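Local coordinates for glutamine amidotransferase domain-containing protein (Thermotoga maritima, PDB 1O1Y), which probably acts as a class I glutamine amidotransferase, releasing ammonia from glutamine for transfer to an acceptor that is not known, at residues E121-Y126 against F147-D152; G102-A107 against G181-I186. All blocks are in the same frame, centred on the assembly; numbering follows the deposited sequence.

Contact 1 (E121-Y126 against F147-D152). With SO4 (sulfate ion), chain C.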
loop_
_atom_site.group_PDB
_atom_site.type_symbol
_atom_site.label_atom_id
_atom_site.label_comp_id
_atom_site.label_asym_id
_atom_site.label_seq_id
_atom_site.Cartn_x
_atom_site.Cartn_y
_atom_site.Cartn_z
ATOM N N GLU A 121 -9.259 -6.325 14.160
ATOM C CA GLU A 121 -8.487 -5.350 13.410
ATOM C C GLU A 121 -7.007 -5.447 13.797
ATOM O O GLU A 121 -6.664 -5.842 14.911
ATOM C CB GLU A 121 -8.947 -3.936 13.702
ATOM C CG GLU A 121 -10.329 -3.574 13.209
ATOM C CD GLU A 121 -10.635 -2.106 13.456
ATOM O OE1 GLU A 121 -10.827 -1.319 12.502
ATOM O OE2 GLU A 121 -10.626 -1.733 14.621
ATOM N N GLU A 122 -6.150 -5.086 12.864
ATOM C CA GLU A 122 -4.737 -4.903 13.125
ATOM C C GLU A 122 -4.445 -3.413 13.062
ATOM O O GLU A 122 -4.495 -2.807 11.990
ATOM C CB GLU A 122 -3.916 -5.674 12.096
ATOM C CG GLU A 122 -3.943 -7.197 12.265
ATOM C CD GLU A 122 -2.996 -7.914 11.305
ATOM O OE1 GLU A 122 -2.986 -7.617 10.080
ATOM O OE2 GLU A 122 -2.253 -8.822 11.748
ATOM N N ILE A 123 -4.201 -2.807 14.226
ATOM C CA ILE A 123 -3.841 -1.413 14.286
ATOM C C ILE A 123 -2.604 -1.349 15.171
ATOM O O ILE A 123 -2.670 -1.588 16.375
ATOM C CB ILE A 123 -4.932 -0.536 14.856
ATOM C CG1 ILE A 123 -6.202 -0.648 14.012
ATOM C CG2 ILE A 123 -4.412 0.919 14.933
ATOM C CD1 ILE A 123 -7.393 0.106 14.584
ATOM N N GLY A 124 -1.467 -1.096 14.547
ATOM C CA GLY A 124 -0.209 -1.126 15.276
ATOM C C GLY A 124 0.860 -1.933 14.603
ATOM O O GLY A 124 0.795 -2.173 13.417
ATOM N N TRP A 125 1.829 -2.404 15.398
ATOM C CA TRP A 125 3.001 -3.064 14.826
ATOM C C TRP A 125 2.878 -4.580 14.996
ATOM O O TRP A 125 2.609 -5.059 16.104
ATOM C CB TRP A 125 4.257 -2.506 15.530
ATOM C CG TRP A 125 4.554 -1.109 15.095
ATOM C CD1 TRP A 125 4.198 0.044 15.725
ATOM C CD2 TRP A 125 5.271 -0.719 13.919
ATOM N NE1 TRP A 125 4.657 1.131 15.003
ATOM C CE2 TRP A 125 5.319 0.688 13.900
ATOM C CE3 TRP A 125 5.902 -1.409 12.900
ATOM C CZ2 TRP A 125 5.953 1.398 12.899
ATOM C CZ3 TRP A 125 6.532 -0.717 11.913
ATOM C CH2 TRP A 125 6.564 0.695 11.924
ATOM N N TYR A 126 2.995 -5.316 13.893
ATOM C CA TYR A 126 2.752 -6.750 13.870
ATOM C C TYR A 126 3.787 -7.394 12.988
ATOM O O TYR A 126 4.292 -6.790 12.072
ATOM C CB TYR A 126 1.353 -7.087 13.283
ATOM C CG TYR A 126 0.145 -6.578 14.070
ATOM C CD1 TYR A 126 -0.234 -5.256 14.034
ATOM C CD2 TYR A 126 -0.644 -7.438 14.819
ATOM C CE1 TYR A 126 -1.287 -4.804 14.738
ATOM C CE2 TYR A 126 -1.752 -6.979 15.521
ATOM C CZ TYR A 126 -2.078 -5.651 15.465
ATOM O OH TYR A 126 -3.178 -5.162 16.172
ATOM N N PHE A 147 3.793 -2.070 9.987
ATOM C CA PHE A 147 2.701 -1.281 10.564
ATOM C C PHE A 147 1.356 -1.577 9.845
ATOM O O PHE A 147 1.263 -1.605 8.621
ATOM C CB PHE A 147 3.014 0.188 10.476
ATOM C CG PHE A 147 1.972 1.074 11.070
ATOM C CD1 PHE A 147 1.684 1.031 12.422
ATOM C CD2 PHE A 147 1.318 2.010 10.263
ATOM C CE1 PHE A 147 0.711 1.912 12.961
ATOM C CE2 PHE A 147 0.380 2.866 10.784
ATOM C CZ PHE A 147 0.061 2.799 12.135
ATOM N N GLN A 148 0.343 -1.829 10.640
ATOM C CA GLN A 148 -0.979 -2.235 10.159
ATOM C C GLN A 148 -2.013 -1.254 10.623
ATOM O O GLN A 148 -1.976 -0.751 11.767
ATOM C CB GLN A 148 -1.388 -3.597 10.736
ATOM C CG GLN A 148 -0.468 -4.746 10.304
ATOM C CD GLN A 148 -0.774 -5.266 8.918
ATOM O OE1 GLN A 148 -1.446 -4.603 8.119
ATOM N NE2 GLN A 148 -0.277 -6.480 8.623
ATOM N N TRP A 149 -2.978 -1.001 9.764
ATOM C CA TRP A 149 -4.143 -0.250 10.154
ATOM C C TRP A 149 -5.329 -0.678 9.292
ATOM O O TRP A 149 -5.745 0.027 8.385
ATOM C CB TRP A 149 -3.903 1.255 10.021
ATOM C CG TRP A 149 -4.874 2.064 10.885
ATOM C CD1 TRP A 149 -6.226 1.919 10.966
ATOM C CD2 TRP A 149 -4.535 3.110 11.808
ATOM N NE1 TRP A 149 -6.741 2.801 11.887
ATOM C CE2 TRP A 149 -5.722 3.557 12.397
ATOM C CE3 TRP A 149 -3.340 3.702 12.200
ATOM C CZ2 TRP A 149 -5.741 4.583 13.346
ATOM C CZ3 TRP A 149 -3.368 4.725 13.126
ATOM C CH2 TRP A 149 -4.550 5.145 13.686
ATOM N N HIS A 150 -5.891 -1.846 9.592
ATOM C CA HIS A 150 -6.938 -2.400 8.731
ATOM C C HIS A 150 -7.858 -3.318 9.515
ATOM O O HIS A 150 -7.437 -3.997 10.438
ATOM C CB HIS A 150 -6.333 -3.139 7.517
ATOM C CG HIS A 150 -5.795 -4.499 7.832
ATOM N ND1 HIS A 150 -6.515 -5.657 7.594
ATOM C CD2 HIS A 150 -4.630 -4.893 8.402
ATOM C CE1 HIS A 150 -5.814 -6.700 8.011
ATOM N NE2 HIS A 150 -4.675 -6.261 8.526
ATOM N N GLY A 151 -9.103 -3.349 9.067
ATOM C CA GLY A 151 -10.107 -4.259 9.542
ATOM C C GLY A 151 -10.565 -5.249 8.491
ATOM O O GLY A 151 -11.165 -6.247 8.852
ATOM N N ASP A 152 -10.324 -4.955 7.228
ATOM C CA ASP A 152 -10.751 -5.849 6.143
ATOM C C ASP A 152 -9.574 -6.672 5.678
ATOM O O ASP A 152 -8.393 -6.322 5.876
ATOM C CB ASP A 152 -11.301 -5.075 4.951
ATOM C CG ASP A 152 -12.739 -4.581 5.153
ATOM O OD1 ASP A 152 -13.377 -4.820 6.231
ATOM O OD2 ASP A 152 -13.292 -3.891 4.247
HETATM S S SO4 C . -10.390 -1.227 6.572
HETATM O O1 SO4 C . -10.408 -0.835 7.966
HETATM O O2 SO4 C . -9.468 -2.337 6.231
HETATM O O3 SO4 C . -9.895 -0.053 5.853
HETATM O O4 SO4 C . -11.734 -1.527 6.053
HETATM O O HOH W 1 -10.031 1.777 11.871
HETATM O O HOH W 2 0.357 -8.729 10.454
#

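Contact 2 (G102-A107 against G181-I186)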
loop_
_atom_site.group_PDB
_atom_site.type_symbol
_atom_site.label_atom_id
_atom_site.label_comp_id
_atom_site.label_asym_id
_atom_site.label_seq_id
_atom_site.Cartn_x
_atom_site.Cartn_y
_atom_site.Cartn_z
ATOM N N GLY A 102 -5.657 -0.197 -1.288
ATOM C CA GLY A 102 -5.089 -0.451 -2.595
ATOM C C GLY A 102 -4.911 -1.919 -2.885
ATOM O O GLY A 102 -5.138 -2.344 -4.010
ATOM N N SER A 103 -4.433 -2.692 -1.896
ATOM C CA SER A 103 -4.241 -4.126 -2.087
ATOM C C SER A 103 -5.588 -4.833 -2.233
ATOM O O SER A 103 -5.709 -5.790 -3.002
ATOM C CB SER A 103 -3.433 -4.765 -0.929
ATOM O OG SER A 103 -4.151 -4.759 0.320
ATOM N N GLN A 104 -6.582 -4.395 -1.478
ATOM C CA GLN A 104 -7.922 -4.986 -1.524
ATOM C C GLN A 104 -8.607 -4.666 -2.847
ATOM O O GLN A 104 -9.256 -5.518 -3.446
ATOM C CB GLN A 104 -8.741 -4.428 -0.365
ATOM C CG GLN A 104 -8.223 -4.943 0.946
ATOM C CD GLN A 104 -8.693 -4.172 2.124
ATOM O OE1 GLN A 104 -9.499 -3.233 2.019
ATOM N NE2 GLN A 104 -8.190 -4.555 3.277
HETATM N N MSE A 105 -8.414 -3.450 -3.352
HETATM C CA MSE A 105 -8.979 -3.070 -4.652
HETATM C C MSE A 105 -8.345 -3.874 -5.768
HETATM O O MSE A 105 -9.027 -4.292 -6.705
HETATM C CB MSE A 105 -8.806 -1.565 -4.896
HETATM C CG MSE A 105 -9.669 -0.744 -3.929
HETATM SE SE MSE A 105 -9.429 1.158 -4.156
HETATM C CE MSE A 105 -10.224 1.360 -5.888
ATOM N N LEU A 106 -7.046 -4.103 -5.674
ATOM C CA LEU A 106 -6.362 -4.933 -6.655
ATOM C C LEU A 106 -6.901 -6.372 -6.605
ATOM O O LEU A 106 -7.176 -6.985 -7.642
ATOM C CB LEU A 106 -4.839 -4.935 -6.416
ATOM C CG LEU A 106 -4.009 -5.854 -7.339
ATOM C CD1 LEU A 106 -4.120 -5.491 -8.807
ATOM C CD2 LEU A 106 -2.528 -5.845 -6.901
ATOM N N ALA A 107 -7.023 -6.932 -5.409
ATOM C CA ALA A 107 -7.569 -8.287 -5.244
ATOM C C ALA A 107 -8.952 -8.428 -5.865
ATOM O O ALA A 107 -9.258 -9.406 -6.524
ATOM C CB ALA A 107 -7.633 -8.657 -3.794
ATOM N N GLY A 181 0.245 -6.293 -4.258
ATOM C CA GLY A 181 -0.633 -5.813 -3.207
ATOM C C GLY A 181 -0.066 -6.132 -1.847
ATOM O O GLY A 181 0.259 -7.267 -1.577
ATOM N N LEU A 182 0.034 -5.124 -0.987
ATOM C CA LEU A 182 0.476 -5.309 0.406
ATOM C C LEU A 182 -0.590 -4.770 1.316
ATOM O O LEU A 182 -0.997 -3.645 1.171
ATOM C CB LEU A 182 1.800 -4.569 0.658
ATOM C CG LEU A 182 3.023 -4.936 -0.143
ATOM C CD1 LEU A 182 4.234 -4.084 0.312
ATOM C CD2 LEU A 182 3.315 -6.410 -0.045
ATOM N N GLN A 183 -1.059 -5.579 2.256
ATOM C CA GLN A 183 -2.055 -5.121 3.205
ATOM C C GLN A 183 -1.468 -4.068 4.178
ATOM O O GLN A 183 -2.162 -3.138 4.649
ATOM C CB GLN A 183 -2.605 -6.322 3.962
ATOM C CG GLN A 183 -3.598 -5.969 5.040
ATOM C CD GLN A 183 -4.894 -5.463 4.440
ATOM O OE1 GLN A 183 -5.691 -6.271 3.957
ATOM N NE2 GLN A 183 -5.105 -4.137 4.459
ATOM N N PHE A 184 -0.173 -4.238 4.468
ATOM C CA PHE A 184 0.541 -3.515 5.506
ATOM C C PHE A 184 1.369 -2.315 4.979
ATOM O O PHE A 184 1.578 -2.138 3.745
ATOM C CB PHE A 184 1.454 -4.493 6.257
ATOM C CG PHE A 184 2.382 -5.249 5.361
ATOM C CD1 PHE A 184 2.039 -6.527 4.883
ATOM C CD2 PHE A 184 3.641 -4.733 5.055
ATOM C CE1 PHE A 184 2.907 -7.217 4.039
ATOM C CE2 PHE A 184 4.488 -5.418 4.250
ATOM C CZ PHE A 184 4.146 -6.676 3.739
ATOM N N HIS A 185 1.929 -1.575 5.927
ATOM C CA HIS A 185 2.691 -0.365 5.644
ATOM C C HIS A 185 4.152 -0.549 6.022
ATOM O O HIS A 185 4.475 -0.850 7.188
ATOM C CB HIS A 185 2.105 0.773 6.467
ATOM C CG HIS A 185 0.694 1.078 6.117
ATOM N ND1 HIS A 185 0.347 1.949 5.106
ATOM C CD2 HIS A 185 -0.469 0.603 6.626
ATOM C CE1 HIS A 185 -0.976 2.031 5.034
ATOM N NE2 HIS A 185 -1.495 1.223 5.941
ATOM N N ILE A 186 5.034 -0.339 5.040
ATOM C CA ILE A 186 6.453 -0.205 5.290
ATOM C C ILE A 186 6.918 1.207 4.948
ATOM O O ILE A 186 8.126 1.502 5.047
ATOM C CB ILE A 186 7.281 -1.249 4.499
ATOM C CG1 ILE A 186 7.180 -1.051 2.992
ATOM C CG2 ILE A 186 6.869 -2.660 4.869
ATOM C CD1 ILE A 186 8.051 -2.036 2.149
#

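Contact 1 (E121-Y126 against F147-D152)
Ile-123 CG2 sits over the centre of one face of the Trp-149 indole, a CH-pi contact 3.9 Å from the centroid of its six-membered ring. Phe-147 CB lies over a face of the Trp-125 indole, displaced toward the rim and above the six-membered ring. The imidazole of His-150 is met at its edge: NE2 gives a nearly straight bond of 2.7 Å to Glu-122 OE1, on the lone pair anti to the other oxygen. Carboxylate and ring planes stand almost perpendicular, at 85°. At the other ring nitrogen, ND1 binds Asp-152 O of its own chain segment at 2.6 Å, so both ring nitrogens are held. Replacing His-150 by an alanine is likely to leave the buried Glu-122 carboxylate short of one partner and to take this donor from the Asp-152 carbonyl. Gln-172 bonds both Glu-122 OE1 and Gln-148 NE2, and a water links that NE2 to Glu-122 OE2. The backbones pair antiparallel, with a classic beta bulge where Trp-149 and His-150 face Glu-122. Past the bulge, the amides of Gly-151 and Asp-152 bind a sulfate. Strand 122-123 is the outermost strand beside 143-150; helix 211-237 packs on Trp-125, and helix 201-206 on Ile-123 and Trp-149.

Contact 2 (G102-A107 against G181-I186)
Ser-103, in the first turn of helix 102-109, comes closest to the end of strand 179-182, with its CA 4.1 Å from Gly-181 CA. This helix follows Cys-100, present as cysteinesulfonic acid and probably the nucleophile-elbow cysteine of the class I glutamine amidotransferase fold. Gly-181 has no side chain, and a CB there would press tightly on Ser-103 CB. The serine thus lies close against the strand backbone, its CB 3.4 Å from Leu-182 O. Its hydroxyl stands between the backbone N and the carbonyl carbon (chi1 67°) and bonds to the backbone O of the modified residue at position 100. Leu-106, one turn further on, brings CD2 to 3.9 Å from Gly-181 N. His-185 NE2 is bonded to the oxidised side chain at position 100, and its ND1 to Glu-187, consistent with the catalytic triad of this family. Gln-104 and Gln-183 reach across to each other obliquely, their amide planes 60° apart. Gln-183 bends at chi2 (70°), which turns its amide back to the helix. Gln-104 NE2 donates a hydrogen bond of 3.1 Å to Gln-183 OE1, onto a lone pair in the carbonyl plane.

How the contacts relate
The centres of the two contacts lie about 12 Å apart, and both reach the same mixed sheet. Along the chain the order is 102-107, 121-126, 147-152, 181-186, so contact 1 falls wholly between the two halves of contact 2. Contact 2 is buried near the centre of the chain, where the helix after position 100 meets strand 179-182. Contact 1 lies at the edge of the sheet formed by strand 122-123. They touch directly: Phe-147 O and His-185 N probably form a hydrogen bond, and His-150 packs on Gln-183. The backbone that carries the probable catalytic histidine is thereby joined to strand 143-150 of contact 1.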